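Local coordinates for protein beta-galactosidase (Bacillus circulans, PDB 4MAD) that probably hydrolyses terminal non-reducing beta-D-galactose residues in beta-D-galactosides, as a family 35 glycoside hydrolase, at residues Ala111-Gly116 against Gly290-Phe295. Residues are numbered along the deposited sequence; the frame is centred on the assembly and turned at random.
Sequences AEWEFG and GTNFGF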
ATOM      1  N   ALA A 111       5.167  -2.092   5.189  1.00 15.31           N
ATOM      2  CA  ALA A 111       5.404  -1.831   3.765  1.00 16.35           C
ATOM      3  C   ALA A 111       4.797  -0.550   3.172  1.00 15.75           C
ATOM      4  O   ALA A 111       5.000  -0.264   1.991  1.00 15.18           O
ATOM      5  CB  ALA A 111       4.984  -3.043   2.935  1.00 16.52           C
ATOM      6  N   GLU A 112       4.062   0.215   3.970  1.00 15.68           N
ATOM      7  CA  GLU A 112       3.446   1.427   3.484  1.00 15.87           C
ATOM      8  C   GLU A 112       2.179   1.074   2.705  1.00 13.63           C
ATOM      9  O   GLU A 112       1.897   1.687   1.743  1.00 13.54           O
ATOM     10  CB  GLU A 112       4.407   2.213   2.606  1.00 17.32           C
ATOM     11  CG  GLU A 112       5.473   2.940   3.334  1.00 16.57           C
ATOM     12  CD  GLU A 112       6.607   2.066   3.731  1.00 19.32           C
ATOM     13  OE1 GLU A 112       7.265   1.540   2.888  1.00 21.87           O
ATOM     14  OE2 GLU A 112       6.905   1.952   4.874  1.00 20.74           O
ATOM     15  N   TRP A 113       1.496   0.042   3.150  1.00 13.90           N
ATOM     16  CA  TRP A 113       0.335  -0.557   2.508  1.00 13.20           C
ATOM     17  C   TRP A 113      -0.834  -0.593   3.487  1.00 14.75           C
ATOM     18  O   TRP A 113      -0.630  -0.783   4.629  1.00 16.08           O
ATOM     19  CB  TRP A 113       0.678  -1.999   2.105  1.00 12.12           C
ATOM     20  CG  TRP A 113      -0.305  -2.755   1.338  1.00 16.00           C
ATOM     21  CD1 TRP A 113      -1.099  -3.754   1.799  1.00 17.75           C
ATOM     22  CD2 TRP A 113      -0.569  -2.668  -0.050  1.00 14.74           C
ATOM     23  NE1 TRP A 113      -1.859  -4.248   0.828  1.00 12.91           N
ATOM     24  CE2 TRP A 113      -1.584  -3.586  -0.328  1.00 15.40           C
ATOM     25  CE3 TRP A 113      -0.110  -1.861  -1.077  1.00 13.47           C
ATOM     26  CZ2 TRP A 113      -2.090  -3.749  -1.594  1.00 15.07           C
ATOM     27  CZ3 TRP A 113      -0.646  -2.020  -2.308  1.00 13.55           C
ATOM     28  CH2 TRP A 113      -1.597  -2.965  -2.567  1.00 10.74           C
ATOM     29  N   GLU A 114      -2.052  -0.524   2.984  1.00 13.87           N
ATOM     30  CA  GLU A 114      -3.198  -0.322   3.843  1.00 14.45           C
ATOM     31  C   GLU A 114      -3.165  -1.318   5.007  1.00 13.74           C
ATOM     32  O   GLU A 114      -3.084  -2.471   4.802  1.00 13.71           O
ATOM     33  CB  GLU A 114      -4.478  -0.562   3.033  1.00 13.90           C
ATOM     34  CG  GLU A 114      -5.517   0.508   3.086  1.00 17.57           C
ATOM     35  CD  GLU A 114      -6.475   0.386   4.242  1.00 18.93           C
ATOM     36  OE1 GLU A 114      -7.051   1.396   4.611  1.00 18.18           O
ATOM     37  OE2 GLU A 114      -6.607  -0.710   4.729  1.00 19.01           O
ATOM     38  N   PHE A 115      -3.189  -0.781   6.213  1.00 12.90           N
ATOM     39  CA  PHE A 115      -3.370  -1.552   7.451  1.00 14.73           C
ATOM     40  C   PHE A 115      -2.222  -2.549   7.623  1.00 16.78           C
ATOM     41  O   PHE A 115      -2.320  -3.528   8.269  1.00 14.13           O
ATOM     42  CB  PHE A 115      -4.746  -2.236   7.487  1.00 15.73           C
ATOM     43  CG  PHE A 115      -5.258  -2.650   8.897  1.00 17.69           C
ATOM     44  CD1 PHE A 115      -4.598  -2.332  10.025  1.00 17.82           C
ATOM     45  CD2 PHE A 115      -6.474  -3.310   9.047  1.00 17.72           C
ATOM     46  CE1 PHE A 115      -5.115  -2.700  11.272  1.00 21.10           C
ATOM     47  CE2 PHE A 115      -6.948  -3.696  10.274  1.00 15.41           C
ATOM     48  CZ  PHE A 115      -6.291  -3.403  11.356  1.00 17.12           C
ATOM     49  N   GLY A 116      -1.139  -2.219   6.976  1.00 12.79           N
ATOM     50  CA  GLY A 116       0.006  -3.063   7.009  1.00 12.43           C
ATOM     51  C   GLY A 116      -0.294  -4.470   6.476  1.00 13.98           C
ATOM     52  O   GLY A 116       0.343  -5.368   6.858  1.00 13.43           O
ATOM     53  N   GLY A 290       6.803   0.557  -7.923  1.00 14.94           N
ATOM     54  CA  GLY A 290       5.526   0.554  -8.589  1.00 13.17           C
ATOM     55  C   GLY A 290       4.520   1.476  -7.971  1.00 14.20           C
ATOM     56  O   GLY A 290       4.893   2.546  -7.671  1.00 14.48           O
ATOM     57  N   THR A 291       3.270   1.024  -7.810  1.00 12.95           N
ATOM     58  CA  THR A 291       2.148   1.859  -7.479  1.00 14.66           C
ATOM     59  C   THR A 291       1.210   1.289  -6.413  1.00 14.33           C
ATOM     60  O   THR A 291       0.948   0.137  -6.450  1.00 14.68           O
ATOM     61  CB  THR A 291       1.318   2.168  -8.761  1.00 16.44           C
ATOM     62  OG1 THR A 291       2.208   2.393  -9.870  1.00 15.81           O
ATOM     63  CG2 THR A 291       0.397   3.327  -8.501  1.00 13.62           C
ATOM     64  N   ASN A 292       0.715   2.161  -5.525  1.00 12.75           N
ATOM     65  CA  ASN A 292      -0.424   1.886  -4.664  1.00 13.81           C
ATOM     66  C   ASN A 292      -1.716   2.210  -5.431  1.00 14.81           C
ATOM     67  O   ASN A 292      -2.209   3.262  -5.389  1.00 13.49           O
ATOM     68  CB  ASN A 292      -0.362   2.689  -3.362  1.00 11.15           C
ATOM     69  CG  ASN A 292       0.959   2.522  -2.644  1.00 17.94           C
ATOM     70  OD1 ASN A 292       1.439   1.452  -2.514  1.00 15.38           O
ATOM     71  ND2 ASN A 292       1.474   3.596  -2.121  1.00 15.94           N
ATOM     72  N   PHE A 293      -2.202   1.227  -6.160  1.00 15.68           N
ATOM     73  CA  PHE A 293      -3.386   1.412  -6.944  1.00 15.10           C
ATOM     74  C   PHE A 293      -4.599   1.510  -5.968  1.00 15.55           C
ATOM     75  O   PHE A 293      -4.496   1.180  -4.843  1.00 15.28           O
ATOM     76  CB  PHE A 293      -3.596   0.272  -7.980  1.00 18.90           C
ATOM     77  CG  PHE A 293      -2.582   0.231  -9.112  1.00 17.68           C
ATOM     78  CD1 PHE A 293      -2.499   1.220 -10.047  1.00 17.28           C
ATOM     79  CD2 PHE A 293      -1.756  -0.842  -9.261  1.00 21.88           C
ATOM     80  CE1 PHE A 293      -1.599   1.147 -11.028  1.00 21.30           C
ATOM     81  CE2 PHE A 293      -0.876  -0.879 -10.251  1.00 23.20           C
ATOM     82  CZ  PHE A 293      -0.801   0.114 -11.119  1.00 19.35           C
ATOM     83  N   GLY A 294      -5.720   1.983  -6.492  1.00 14.80           N
ATOM     84  CA  GLY A 294      -6.942   2.023  -5.744  1.00 15.03           C
ATOM     85  C   GLY A 294      -6.795   2.758  -4.434  1.00 15.87           C
ATOM     86  O   GLY A 294      -6.265   3.806  -4.368  1.00 16.62           O
ATOM     87  N   PHE A 295      -7.295   2.115  -3.399  1.00 17.07           N
ATOM     88  CA  PHE A 295      -7.290   2.631  -2.064  1.00 16.86           C
ATOM     89  C   PHE A 295      -6.209   1.917  -1.221  1.00 17.03           C
ATOM     90  O   PHE A 295      -6.310   1.891  -0.049  1.00 18.13           O
ATOM     91  CB  PHE A 295      -8.700   2.443  -1.482  1.00 15.80           C
ATOM     92  CG  PHE A 295      -9.744   3.336  -2.089  1.00 13.68           C
ATOM     93  CD1 PHE A 295      -9.646   4.687  -2.003  1.00 16.55           C
ATOM     94  CD2 PHE A 295     -10.842   2.830  -2.715  1.00 18.76           C
ATOM     95  CE1 PHE A 295     -10.564   5.462  -2.514  1.00 17.70           C
ATOM     96  CE2 PHE A 295     -11.773   3.620  -3.186  1.00 12.82           C
ATOM     97  CZ  PHE A 295     -11.640   4.919  -3.098  1.00 12.32           C
TER
HETATM   98  O   HOH W   1      -7.634   2.938   2.267  1.00 20.09           O
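Trp113 and Asn292 meet where two loops of the (beta/alpha)8 barrel come together: the 111-116 loop follows strand 100-104, the third of the barrel, and the 290-295 loop follows strand 281-284, the eighth. From CB, the Trp113 side chain leaves with CG anti to the backbone N (chi1 -175°), which brings the six-membered ring toward the 290-295 loop. That ring presents its rim to the amide: CE3 lies 3.9 Å from Asn292 OD1 and CZ3 4.1 Å from the same oxygen, which sits near the ring plane. Indole and amide point opposite ways as they pass, with the ring and amide planes 65° apart. On the five-membered ring NE1 hydrogen-bonds Asn70 OD1, while Tyr296 stacks on the indole and Phe41 meets it at a steep angle. Hydrogen bonds hold the Asn292 amide at both ends, OD1 to Arg42 NH2 and ND2 to Ile310 O, which should fix its rotation. Glu112, whose OE1 shares a hydrogen bond with Tyr313 OH, lines a pocket holding 2-(2-methoxyethoxy)ethanol, probably from the crystallisation liquor, and its side chain lies about 7 Å from that of Glu247, the predicted nucleophile. Farther along, Glu114 bends at chi2 (-87°), its OE2 in a salt bridge with Arg461; CG packs 3.5 Å from Phe295 O. A water links the loops, 2.9 Å from Glu114 OE1 and 2.9 Å from Phe295 O.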